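Uncharacterized peptidase Lmo0363 (Listeria monocytogenes, PDB 3L4E) probably acts as a serine-type peptidase of the S51 (peptidase E) family, although its substrates have not been characterised. Local coordinates at residues Pro16-Thr19 / Glu20-Ser23; Ser9-Lys12 / Asp13-Leu17; Ala66-Ser69 / Leu70-Thr74; Thr90-Leu93 / Leu94-Lys98; Tyr45-Ala48 / Gly49-Ala52. One frame throughout, in Å; residues are numbered along the deposited sequence.

Contact 1 (Pro16-Thr19 / Glu20-Ser23)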
loop_
_atom_site.group_PDB
_atom_site.type_symbol
_atom_site.label_atom_id
_atom_site.label_comp_id
_atom_site.label_asym_id
_atom_site.label_seq_id
_atom_site.Cartn_x
_atom_site.Cartn_y
_atom_site.Cartn_z
ATOM N N PRO A 16 3.801 -5.372 -15.270
ATOM C CA PRO A 16 2.901 -6.047 -16.219
ATOM C C PRO A 16 1.654 -6.647 -15.562
ATOM O O PRO A 16 0.625 -6.733 -16.217
ATOM C CB PRO A 16 3.777 -7.159 -16.819
ATOM C CG PRO A 16 5.177 -6.664 -16.656
ATOM C CD PRO A 16 5.172 -5.904 -15.342
ATOM N N LEU A 17 1.737 -7.063 -14.303
ATOM C CA LEU A 17 0.541 -7.556 -13.628
ATOM C C LEU A 17 -0.440 -6.415 -13.418
ATOM O O LEU A 17 -1.652 -6.605 -13.512
ATOM C CB LEU A 17 0.883 -8.226 -12.295
ATOM C CG LEU A 17 1.827 -9.428 -12.414
ATOM C CD1 LEU A 17 2.002 -10.092 -11.053
ATOM C CD2 LEU A 17 1.327 -10.444 -13.447
ATOM N N PHE A 18 0.086 -5.223 -13.144
ATOM C CA PHE A 18 -0.787 -4.064 -13.013
ATOM C C PHE A 18 -1.508 -3.718 -14.320
ATOM O O PHE A 18 -2.710 -3.428 -14.310
ATOM C CB PHE A 18 -0.060 -2.824 -12.478
ATOM C CG PHE A 18 -0.980 -1.660 -12.261
ATOM C CD1 PHE A 18 -1.882 -1.666 -11.200
ATOM C CD2 PHE A 18 -0.977 -0.582 -13.133
ATOM C CE1 PHE A 18 -2.754 -0.616 -11.013
ATOM C CE2 PHE A 18 -1.836 0.465 -12.950
ATOM C CZ PHE A 18 -2.732 0.455 -11.884
ATOM N N THR A 19 -0.787 -3.736 -15.441
ATOM C CA THR A 19 -1.424 -3.441 -16.720
ATOM C C THR A 19 -2.406 -4.538 -17.138
ATOM O O THR A 19 -3.352 -4.270 -17.860
ATOM C CB THR A 19 -0.400 -3.179 -17.845
ATOM O OG1 THR A 19 0.418 -4.339 -18.034
ATOM C CG2 THR A 19 0.490 -2.003 -17.491
ATOM N N GLU A 20 -2.179 -5.769 -16.686
ATOM C CA GLU A 20 -3.186 -6.816 -16.837
ATOM C C GLU A 20 -4.418 -6.494 -15.989
ATOM O O GLU A 20 -5.544 -6.677 -16.421
ATOM C CB GLU A 20 -2.615 -8.187 -16.443
ATOM C CG GLU A 20 -3.621 -9.318 -16.487
ATOM C CD GLU A 20 -3.050 -10.630 -15.975
ATOM O OE1 GLU A 20 -1.810 -10.792 -15.994
ATOM O OE2 GLU A 20 -3.842 -11.502 -15.563
ATOM N N PHE A 21 -4.191 -6.001 -14.777
ATOM C CA PHE A 21 -5.278 -5.695 -13.845
ATOM C C PHE A 21 -6.174 -4.539 -14.324
ATOM O O PHE A 21 -7.408 -4.629 -14.261
ATOM C CB PHE A 21 -4.675 -5.383 -12.469
ATOM C CG PHE A 21 -5.686 -5.151 -11.379
ATOM C CD1 PHE A 21 -6.521 -6.172 -10.955
ATOM C CD2 PHE A 21 -5.769 -3.919 -10.746
ATOM C CE1 PHE A 21 -7.441 -5.962 -9.934
ATOM C CE2 PHE A 21 -6.687 -3.699 -9.720
ATOM C CZ PHE A 21 -7.525 -4.722 -9.315
ATOM N N GLU A 22 -5.548 -3.466 -14.817
ATOM C CA GLU A 22 -6.261 -2.233 -15.158
ATOM C C GLU A 22 -5.913 -1.680 -16.555
ATOM O O GLU A 22 -4.747 -1.456 -16.850
ATOM C CB GLU A 22 -5.937 -1.181 -14.095
ATOM C CG GLU A 22 -6.611 0.169 -14.282
ATOM C CD GLU A 22 -8.058 0.184 -13.837
ATOM O OE1 GLU A 22 -8.513 -0.797 -13.211
ATOM O OE2 GLU A 22 -8.741 1.192 -14.103
ATOM N N SER A 23 -6.930 -1.436 -17.390
ATOM C CA SER A 23 -6.724 -0.939 -18.759
ATOM C C SER A 23 -6.871 0.577 -18.931
ATOM O O SER A 23 -7.267 1.284 -18.004
ATOM C CB SER A 23 -7.677 -1.635 -19.733
ATOM O OG SER A 23 -7.297 -2.982 -19.914
HETATM O O HOH W 1 -5.532 -4.562 -19.434
#

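Contact 2 (Ser9-Lys12 / Asp13-Leu17)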
loop_
_atom_site.group_PDB
_atom_site.type_symbol
_atom_site.label_atom_id
_atom_site.label_comp_id
_atom_site.label_asym_id
_atom_site.label_seq_id
_atom_site.Cartn_x
_atom_site.Cartn_y
_atom_site.Cartn_z
ATOM N N SER A 9 4.425 -6.362 -3.187
ATOM C CA SER A 9 5.606 -6.153 -2.345
ATOM C C SER A 9 6.514 -5.092 -2.947
ATOM O O SER A 9 7.289 -4.441 -2.244
ATOM C CB SER A 9 6.419 -7.444 -2.214
ATOM O OG SER A 9 5.652 -8.516 -1.717
ATOM N N SER A 10 6.425 -4.940 -4.265
ATOM C CA SER A 10 7.384 -4.149 -5.021
ATOM C C SER A 10 6.764 -3.795 -6.359
ATOM O O SER A 10 6.790 -4.599 -7.289
ATOM C CB SER A 10 8.670 -4.957 -5.226
ATOM O OG SER A 10 9.588 -4.284 -6.076
ATOM N N PHE A 11 6.173 -2.608 -6.453
ATOM C CA PHE A 11 5.412 -2.267 -7.645
ATOM C C PHE A 11 6.278 -2.377 -8.901
ATOM O O PHE A 11 5.825 -2.865 -9.927
ATOM C CB PHE A 11 4.755 -0.880 -7.530
ATOM C CG PHE A 11 3.863 -0.539 -8.700
ATOM C CD1 PHE A 11 2.586 -1.066 -8.779
ATOM C CD2 PHE A 11 4.313 0.279 -9.729
ATOM C CE1 PHE A 11 1.756 -0.785 -9.859
ATOM C CE2 PHE A 11 3.493 0.575 -10.817
ATOM C CZ PHE A 11 2.210 0.040 -10.886
ATOM N N LYS A 12 7.533 -1.951 -8.803
ATOM C CA LYS A 12 8.397 -1.942 -9.972
ATOM C C LYS A 12 8.672 -3.351 -10.498
ATOM O O LYS A 12 9.082 -3.510 -11.643
ATOM C CB LYS A 12 9.701 -1.178 -9.695
ATOM C CG LYS A 12 10.608 -1.794 -8.648
ATOM C CD LYS A 12 11.549 -2.819 -9.242
ATOM C CE LYS A 12 12.601 -3.259 -8.230
ATOM N NZ LYS A 12 13.604 -4.188 -8.836
ATOM N N ASP A 13 8.429 -4.365 -9.672
ATOM C CA ASP A 13 8.687 -5.752 -10.065
ATOM C C ASP A 13 7.469 -6.411 -10.707
ATOM O O ASP A 13 7.578 -7.505 -11.272
ATOM C CB ASP A 13 9.136 -6.586 -8.862
ATOM C CG ASP A 13 10.589 -6.356 -8.491
ATOM O OD1 ASP A 13 11.378 -5.923 -9.359
ATOM O OD2 ASP A 13 10.944 -6.633 -7.329
ATOM N N VAL A 14 6.309 -5.757 -10.636
ATOM C CA VAL A 14 5.079 -6.371 -11.155
ATOM C C VAL A 14 4.257 -5.441 -12.048
ATOM O O VAL A 14 3.032 -5.580 -12.149
ATOM C CB VAL A 14 4.170 -6.895 -10.017
ATOM C CG1 VAL A 14 4.856 -8.015 -9.241
ATOM C CG2 VAL A 14 3.775 -5.761 -9.064
ATOM N N VAL A 15 4.932 -4.513 -12.721
ATOM C CA VAL A 15 4.236 -3.589 -13.608
ATOM C C VAL A 15 3.319 -4.296 -14.621
ATOM O O VAL A 15 2.169 -3.880 -14.797
ATOM C CB VAL A 15 5.207 -2.610 -14.297
ATOM C CG1 VAL A 15 4.464 -1.729 -15.303
ATOM C CG2 VAL A 15 5.923 -1.769 -13.242
ATOM N N PRO A 16 3.801 -5.372 -15.270
ATOM C CA PRO A 16 2.901 -6.047 -16.219
ATOM C C PRO A 16 1.654 -6.647 -15.562
ATOM O O PRO A 16 0.625 -6.733 -16.217
ATOM C CB PRO A 16 3.777 -7.159 -16.819
ATOM C CG PRO A 16 5.177 -6.664 -16.656
ATOM C CD PRO A 16 5.172 -5.904 -15.342
ATOM N N LEU A 17 1.737 -7.063 -14.303
ATOM C CA LEU A 17 0.541 -7.556 -13.628
ATOM C C LEU A 17 -0.440 -6.415 -13.418
ATOM O O LEU A 17 -1.652 -6.605 -13.512
ATOM C CB LEU A 17 0.883 -8.226 -12.295
ATOM C CG LEU A 17 1.827 -9.428 -12.414
ATOM C CD1 LEU A 17 2.002 -10.092 -11.053
ATOM C CD2 LEU A 17 1.327 -10.444 -13.447
HETATM O O HOH W 2 7.891 -5.007 -13.707
HETATM O O HOH W 3 13.842 -6.940 -7.139
#

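Contact 3 (Ala66-Ser69 / Leu70-Thr74)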
loop_
_atom_site.group_PDB
_atom_site.type_symbol
_atom_site.label_atom_id
_atom_site.label_comp_id
_atom_site.label_asym_id
_atom_site.label_seq_id
_atom_site.Cartn_x
_atom_site.Cartn_y
_atom_site.Cartn_z
ATOM N N ALA A 66 1.639 13.330 6.062
ATOM C CA ALA A 66 2.309 13.819 7.263
ATOM C C ALA A 66 2.396 15.341 7.327
ATOM O O ALA A 66 2.533 15.908 8.408
ATOM C CB ALA A 66 3.699 13.202 7.384
ATOM N N THR A 67 2.308 16.001 6.174
ATOM C CA THR A 67 2.592 17.435 6.109
ATOM C C THR A 67 1.489 18.314 5.515
ATOM O O THR A 67 1.485 19.525 5.726
ATOM C CB THR A 67 3.895 17.707 5.327
ATOM O OG1 THR A 67 3.766 17.211 3.990
ATOM C CG2 THR A 67 5.071 17.029 6.004
ATOM N N GLU A 68 0.556 17.723 4.778
ATOM C CA GLU A 68 -0.455 18.527 4.093
ATOM C C GLU A 68 -1.773 18.664 4.859
ATOM O O GLU A 68 -2.162 17.771 5.619
ATOM C CB GLU A 68 -0.677 18.007 2.670
ATOM C CG GLU A 68 0.545 18.224 1.784
ATOM C CD GLU A 68 0.342 17.752 0.363
ATOM O OE1 GLU A 68 0.515 16.542 0.111
ATOM O OE2 GLU A 68 0.025 18.590 -0.505
ATOM N N SER A 69 -2.447 19.796 4.654
ATOM C CA SER A 69 -3.712 20.089 5.322
ATOM C C SER A 69 -4.760 19.042 4.971
ATOM O O SER A 69 -4.625 18.337 3.972
ATOM C CB SER A 69 -4.217 21.468 4.902
ATOM O OG SER A 69 -4.626 21.447 3.545
ATOM N N LEU A 70 -5.802 18.931 5.789
ATOM C CA LEU A 70 -6.879 17.997 5.477
ATOM C C LEU A 70 -7.612 18.435 4.219
ATOM O O LEU A 70 -8.163 17.606 3.492
ATOM C CB LEU A 70 -7.857 17.854 6.642
ATOM C CG LEU A 70 -7.666 16.592 7.483
ATOM C CD1 LEU A 70 -7.769 15.333 6.616
ATOM C CD2 LEU A 70 -6.330 16.638 8.223
ATOM N N GLY A 71 -7.618 19.742 3.967
ATOM C CA GLY A 71 -8.225 20.278 2.766
ATOM C C GLY A 71 -7.582 19.694 1.527
ATOM O O GLY A 71 -8.271 19.261 0.603
ATOM N N GLU A 72 -6.254 19.678 1.511
ATOM C CA GLU A 72 -5.504 19.170 0.373
ATOM C C GLU A 72 -5.632 17.652 0.269
ATOM O O GLU A 72 -5.722 17.102 -0.830
ATOM C CB GLU A 72 -4.030 19.565 0.489
ATOM C CG GLU A 72 -3.268 19.486 -0.818
ATOM C CD GLU A 72 -3.788 20.472 -1.846
ATOM O OE1 GLU A 72 -3.610 20.224 -3.059
ATOM O OE2 GLU A 72 -4.383 21.494 -1.438
ATOM N N ILE A 73 -5.632 16.981 1.417
ATOM C CA ILE A 73 -5.776 15.533 1.452
ATOM C C ILE A 73 -7.137 15.142 0.891
ATOM O O ILE A 73 -7.237 14.274 0.025
ATOM C CB ILE A 73 -5.632 14.985 2.889
ATOM C CG1 ILE A 73 -4.197 15.183 3.399
ATOM C CG2 ILE A 73 -6.044 13.513 2.951
ATOM C CD1 ILE A 73 -3.997 14.786 4.860
ATOM N N THR A 74 -8.182 15.804 1.377
ATOM C CA THR A 74 -9.541 15.535 0.917
ATOM C C THR A 74 -9.686 15.777 -0.582
ATOM O O THR A 74 -10.233 14.945 -1.307
ATOM C CB THR A 74 -10.573 16.396 1.669
ATOM O OG1 THR A 74 -10.505 16.108 3.072
ATOM C CG2 THR A 74 -11.978 16.096 1.172
#

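Contact 4 (Thr90-Leu93 / Leu94-Lys98)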
loop_
_atom_site.group_PDB
_atom_site.type_symbol
_atom_site.label_atom_id
_atom_site.label_comp_id
_atom_site.label_asym_id
_atom_site.label_seq_id
_atom_site.Cartn_x
_atom_site.Cartn_y
_atom_site.Cartn_z
ATOM N N THR A 90 5.378 0.850 8.085
ATOM C CA THR A 90 3.927 0.695 8.163
ATOM C C THR A 90 3.335 1.433 9.357
ATOM O O THR A 90 2.238 1.976 9.267
ATOM C CB THR A 90 3.492 -0.790 8.238
ATOM O OG1 THR A 90 4.150 -1.538 7.218
ATOM C CG2 THR A 90 1.970 -0.933 8.058
ATOM N N PHE A 91 4.051 1.445 10.480
ATOM C CA PHE A 91 3.526 2.094 11.680
ATOM C C PHE A 91 3.438 3.610 11.515
ATOM O O PHE A 91 2.440 4.221 11.880
ATOM C CB PHE A 91 4.323 1.687 12.918
ATOM C CG PHE A 91 4.238 0.224 13.207
ATOM C CD1 PHE A 91 3.213 -0.286 13.987
ATOM C CD2 PHE A 91 5.167 -0.656 12.667
ATOM C CE1 PHE A 91 3.124 -1.643 14.232
ATOM C CE2 PHE A 91 5.085 -2.011 12.912
ATOM C CZ PHE A 91 4.063 -2.505 13.691
ATOM N N PHE A 92 4.466 4.211 10.934
ATOM C CA PHE A 92 4.421 5.649 10.693
ATOM C C PHE A 92 3.298 6.005 9.721
ATOM O O PHE A 92 2.556 6.973 9.937
ATOM C CB PHE A 92 5.755 6.168 10.170
ATOM C CG PHE A 92 5.780 7.649 9.992
ATOM C CD1 PHE A 92 5.785 8.490 11.098
ATOM C CD2 PHE A 92 5.760 8.210 8.726
ATOM C CE1 PHE A 92 5.788 9.861 10.944
ATOM C CE2 PHE A 92 5.765 9.577 8.562
ATOM C CZ PHE A 92 5.776 10.408 9.671
ATOM N N LEU A 93 3.169 5.214 8.658
ATOM C CA LEU A 93 2.079 5.385 7.701
ATOM C C LEU A 93 0.706 5.356 8.379
ATOM O O LEU A 93 -0.111 6.268 8.203
ATOM C CB LEU A 93 2.164 4.318 6.610
ATOM C CG LEU A 93 1.015 4.236 5.601
ATOM C CD1 LEU A 93 0.893 5.501 4.758
ATOM C CD2 LEU A 93 1.194 2.998 4.720
ATOM N N LEU A 94 0.439 4.311 9.153
ATOM C CA LEU A 94 -0.864 4.184 9.807
ATOM C C LEU A 94 -1.073 5.320 10.804
ATOM O O LEU A 94 -2.166 5.878 10.912
ATOM C CB LEU A 94 -0.988 2.832 10.510
ATOM C CG LEU A 94 -2.353 2.532 11.132
ATOM C CD1 LEU A 94 -3.452 2.602 10.085
ATOM C CD2 LEU A 94 -2.342 1.162 11.831
ATOM N N GLN A 95 -0.013 5.664 11.523
ATOM C CA GLN A 95 -0.065 6.767 12.470
ATOM C C GLN A 95 -0.536 8.057 11.811
ATOM O O GLN A 95 -1.420 8.736 12.322
ATOM C CB GLN A 95 1.304 6.978 13.114
ATOM C CG GLN A 95 1.360 8.167 14.042
ATOM C CD GLN A 95 2.724 8.314 14.646
ATOM O OE1 GLN A 95 3.054 7.631 15.612
ATOM N NE2 GLN A 95 3.549 9.177 14.057
ATOM N N GLU A 96 0.050 8.393 10.667
ATOM C CA GLU A 96 -0.289 9.644 9.998
ATOM C C GLU A 96 -1.682 9.599 9.364
ATOM O O GLU A 96 -2.412 10.598 9.387
ATOM C CB GLU A 96 0.796 10.019 8.987
ATOM C CG GLU A 96 2.156 10.258 9.649
ATOM C CD GLU A 96 2.100 11.331 10.745
ATOM O OE1 GLU A 96 1.743 12.485 10.442
ATOM O OE2 GLU A 96 2.411 11.021 11.913
ATOM N N LEU A 97 -2.065 8.442 8.830
ATOM C CA LEU A 97 -3.419 8.274 8.316
ATOM C C LEU A 97 -4.471 8.445 9.413
ATOM O O LEU A 97 -5.497 9.089 9.198
ATOM C CB LEU A 97 -3.580 6.915 7.639
ATOM C CG LEU A 97 -2.849 6.702 6.310
ATOM C CD1 LEU A 97 -2.994 5.259 5.863
ATOM C CD2 LEU A 97 -3.356 7.640 5.214
ATOM N N LYS A 98 -4.226 7.872 10.589
ATOM C CA LYS A 98 -5.174 8.034 11.690
ATOM C C LYS A 98 -5.198 9.465 12.240
ATOM O O LYS A 98 -6.274 10.015 12.518
ATOM C CB LYS A 98 -4.886 7.044 12.822
ATOM C CG LYS A 98 -5.156 5.599 12.475
ATOM C CD LYS A 98 -5.062 4.731 13.726
ATOM C CE LYS A 98 -5.413 3.282 13.434
ATOM N NZ LYS A 98 -5.444 2.469 14.685
#

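Contact 5 (Tyr45-Ala48 / Gly49-Ala52)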
loop_
_atom_site.group_PDB
_atom_site.type_symbol
_atom_site.label_atom_id
_atom_site.label_comp_id
_atom_site.label_asym_id
_atom_site.label_seq_id
_atom_site.Cartn_x
_atom_site.Cartn_y
_atom_site.Cartn_z
ATOM N N TYR A 45 12.607 2.198 -3.771
ATOM C CA TYR A 45 11.299 1.788 -4.293
ATOM C C TYR A 45 10.381 2.968 -4.598
ATOM O O TYR A 45 9.474 2.857 -5.427
ATOM C CB TYR A 45 10.595 0.816 -3.329
ATOM C CG TYR A 45 10.624 1.285 -1.891
ATOM C CD1 TYR A 45 9.674 2.179 -1.406
ATOM C CD2 TYR A 45 11.614 0.850 -1.027
ATOM C CE1 TYR A 45 9.708 2.623 -0.095
ATOM C CE2 TYR A 45 11.659 1.287 0.290
ATOM C CZ TYR A 45 10.702 2.177 0.749
ATOM O OH TYR A 45 10.730 2.612 2.057
ATOM N N VAL A 46 10.602 4.099 -3.933
ATOM C CA VAL A 46 9.739 5.255 -4.149
ATOM C C VAL A 46 9.856 5.775 -5.586
ATOM O O VAL A 46 8.875 5.802 -6.336
ATOM C CB VAL A 46 10.029 6.395 -3.155
ATOM C CG1 VAL A 46 9.161 7.599 -3.475
ATOM C CG2 VAL A 46 9.780 5.930 -1.708
ATOM N N GLU A 47 11.054 6.179 -5.987
ATOM C CA GLU A 47 11.225 6.662 -7.353
ATOM C C GLU A 47 10.992 5.571 -8.388
ATOM O O GLU A 47 10.468 5.842 -9.474
ATOM C CB GLU A 47 12.600 7.304 -7.533
ATOM C CG GLU A 47 12.661 8.725 -6.991
ATOM C CD GLU A 47 11.587 9.627 -7.596
ATOM O OE1 GLU A 47 11.394 9.587 -8.834
ATOM O OE2 GLU A 47 10.938 10.378 -6.830
ATOM N N ALA A 48 11.369 4.334 -8.065
ATOM C CA ALA A 48 11.171 3.243 -9.014
ATOM C C ALA A 48 9.676 3.077 -9.297
ATOM O O ALA A 48 9.266 2.871 -10.441
ATOM C CB ALA A 48 11.780 1.947 -8.497
ATOM N N GLY A 49 8.859 3.173 -8.252
ATOM C CA GLY A 49 7.424 3.068 -8.429
ATOM C C GLY A 49 6.856 4.265 -9.178
ATOM O O GLY A 49 6.009 4.106 -10.058
ATOM N N LYS A 50 7.298 5.467 -8.816
ATOM C CA LYS A 50 6.809 6.672 -9.484
ATOM C C LYS A 50 7.127 6.670 -10.978
ATOM O O LYS A 50 6.264 6.970 -11.812
ATOM C CB LYS A 50 7.385 7.928 -8.834
ATOM C CG LYS A 50 6.755 9.215 -9.341
ATOM C CD LYS A 50 7.280 10.421 -8.582
ATOM C CE LYS A 50 6.570 11.694 -9.025
ATOM N NZ LYS A 50 6.994 12.886 -8.234
ATOM N N LYS A 51 8.366 6.332 -11.319
ATOM C CA LYS A 51 8.764 6.285 -12.720
ATOM C C LYS A 51 8.024 5.182 -13.475
ATOM O O LYS A 51 7.717 5.328 -14.666
ATOM C CB LYS A 51 10.276 6.109 -12.826
ATOM C CG LYS A 51 11.064 7.321 -12.360
ATOM C CD LYS A 51 12.542 6.974 -12.199
ATOM C CE LYS A 51 13.350 8.153 -11.666
ATOM N NZ LYS A 51 14.768 7.770 -11.383
ATOM N N ALA A 52 7.722 4.080 -12.789
ATOM C CA ALA A 52 6.970 2.994 -13.420
ATOM C C ALA A 52 5.565 3.463 -13.771
ATOM O O ALA A 52 5.081 3.218 -14.882
ATOM C CB ALA A 52 6.924 1.755 -12.519
#

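Contact 1 (Pro16-Thr19 / Glu20-Ser23)
The carbonyls of P16, L17 and F18 accept from the N-H groups of E20, F21 and E22, i to i+4, through the last turn of helix 15-21. The donor to acceptor distances are 3.0 Å for E20 N to P16 O, 2.9 Å for F21 N to L17 O and 2.9 Å for E22 N to F18 O. E22 is the first residue to leave helical backbone angles, yet its N-H still bonds back to F18 O.

Side chains three and four apart meet around F18, which is buried. CB of E22 lies over one face of the F18 ring, 4.2 Å from F18 CZ. F18 carries its CG anti to the backbone N (chi1 -176°), which turns the ring along the helix toward the C-terminal end. The F21 ring presents its edge to F18 CE1, and CD2 of F21 lies 4.5 Å from that atom. F18 also meets F6 and F11 edge to face. F21 packs on F194 and forms a cation-pi contact with R196.

L17 and E20 run alongside each other on another side of the helix. CD2 of L17 approaches OE1 of E20 at 4.1 Å, a loose contact. Both side chains rest against F194 and K203 of the neighbouring strands.

At the helix end one water donates to T19 O at 2.7 Å. R196 binds both F21 O and the carboxylate of E22. The helix end is therefore tied to strand 191-196 by a cation that probably offsets the carboxylate and the carbonyl dipole, while F18 packs inward on L115 and I117 of strand 115-119.

Contact 2 (Ser9-Lys12 / Asp13-Leu17)
S10 and F11 accept from D13 and V14 in two successive i to i+3 bonds, a short 3-10 turn that leads from strand 4-8 into helix 15-21. D13 N lies 2.9 Å from S10 O, and V14 N lies 3.0 Å from F11 O. Both donors sit above the plane of the carbonyl they meet. V14 then takes the N-cap position of the helix.

The D13 carboxylate is held by K12 and, more weakly, by S10. S10 OG lies 3.0 Å from D13 OD2, at most a weak bond, since its proton has another acceptor within reach. OD1 takes the salt bridge from K12 NZ, on the syn side and 28° out of the carboxylate plane. K12 can reach it because its chain folds back (chi1 65°, chi2 87°) and runs beside D13, with CD only 3.1 Å from OD1. A water bonds both K12 NZ and D13 OD2, so the ion pair is also bridged.

On the inner side CG2 of V15 meets CE2 of the F11 ring at 4.2 Å, neither over the face nor at the edge. F11 also meets the rings of Y84 and F18 edge to face. The turn starts close to the predicted charge relay: S9 O bonds S120 OG, and S9 OG bonds H161 N.

A second water joins the turn to the helix start. It donates to K12 O at 2.8 Å and accepts from V15 N at 3.2 Å.

Contact 3 (Ala66-Ser69 / Leu70-Thr74)
S69 OG accepts from E72 N at 3.1 Å, with an N-H...O angle of 158°. The hydroxyl oxygen reaches this N-H because chi1 of S69 is 70°, which sets OG between the backbone N and the carbonyl carbon. It also lies 3.6 Å from CB of E72. The carbonyl of the same serine begins the helical pattern: I73 N donates to S69 O at 3.1 Å.

I73 lies along this backbone. Its CG1 is 3.2 Å from S69 O, and its CD1 extends to 3.6 Å from E68 O. E68 meets E72 at an oblique crossing, where OE2 of E68 touches CG of E72 at 3.4 Å. The carboxylate planes are 23° apart, but the charged oxygens do not touch.

The S69 OG bond caps the N terminus of helix 70-79, and the other contacts flank it. S69 is the N-cap residue and its side chain supplies the capping acceptor. At the next residue, L70 O takes two bonds from T74, one turn on, one from N and one from OG1, each at 2.8 Å. The two donors come from opposite faces of the carbonyl plane.

Residues beyond the cap hold the glutamates. E68 OE1 accepts from D64 N, and E68 OE2 pairs with K76 NZ. The same lysine also faces E72 OE1, but that pairing is long and weak. The positive charge of K76 probably eases the repulsion between the two carboxylates. On the other side, I73 packs on L63 and I65 of the preceding loop and on A102 and L105 of helix 102-111.

Contact 4 (Thr90-Leu93 / Leu94-Lys98)
F92 holds CG anti to its own backbone N (chi1 -176°), while E96 holds CG anti to its carbonyl carbon and bends at chi2 (-56°). The two settings bring CG of E96 over one face of the F92 ring. This is a CH-pi contact, with CG 3.8 Å from the ring centroid and shifted toward the rim near CZ. The carboxylate runs out past the rim beside CZ and CE1, its plane only 18° from the plane of the ring. OE2 of E96 comes to 3.7 Å from F92 CE1.

Q95 approaches the same ring obliquely. Its NE2 is 3.8 Å from F92 CD1, with the amide turned steeply to the ring. NE2 donates to E96 OE2 at 3.0 Å in a nearly straight bond that stays close to the amide plane. The other end of the amide, OE1, accepts from N144 N, so both ends fix its rotation. E96 OE1 forms a salt bridge with R99.

F92, Q95 and E96 sit on helix 90-100, where four consecutive i to i+4 bonds join the segments. They run from L94 N to T90 O, Q95 N to F91 O, E96 N to F92 O and L97 N to L93 O, at 2.9 to 3.0 Å.

L93 and L97 lie side by side on another flank, CD1 to CD1 at 4.0 Å. L93 packs on A121, next to the predicted nucleophile S120, and L97 on A102 and I106 of helix 102-111. T90 OG1 bonds D137 OD2.

Contact 5 (Tyr45-Ala48 / Gly49-Ala52)
Helix 44-55 is the crossover helix of the beta-alpha-beta unit formed with strands 29-33 and 59-62, and E47, K50 and K51 meet on it. OE1 of E47 lies 3.7 Å from CE of K51, the two side chains crossing at a slant. OE2 of E47 lies 4.1 Å from CD of K50, whose chain runs beside it in the same direction. A bend at chi2 (-55°) turns the glutamate's carboxylate back toward the methylenes of both lysines. Neither ammonium touches it: NZ of K50 is 4.9 Å from E47 OE2, and NZ of K51 is 4.6 Å from E47 OE1. The charges are opposite, so the attraction is probably a mild one across this surface.

K50 is extended and its NZ forms a salt bridge with E62, at the end of strand 59-62. The lysine thus ties the crossover helix to the strand that follows it, while V46 and K50 both pack on F32 of strand 29-33.

Four i to i+4 bonds carry the backbone. They run from G49 N to Y45 O, K50 N to V46 O, K51 N to E47 O and A52 N to A48 O, at 2.8 to 3.1 Å. G49 is buried, and the chain there runs close to the preceding turn, with its CA 3.6 Å from Y45 O.

All five contacts are local. Contacts 2 and 1 overlap, and the others follow in series; none nests or crosses. Contact 2 closes the turn after strand 4-8, and contact 1 continues from it on helix 15-21; they share P16 and L17 and touch through F11 and F18. Contact 5 lies on the next helix, 44-55, where A48 and A52 pack against K12, F11 and V15 of contact 2. Contact 3 caps helix 70-79. Contact 4 follows on helix 90-100 and meets contact 3 where A66 touches F92 and E96. Contacts 1 and 2 lie across the chain's centre from contact 4, with centres about 28 and 23 Å from its centre.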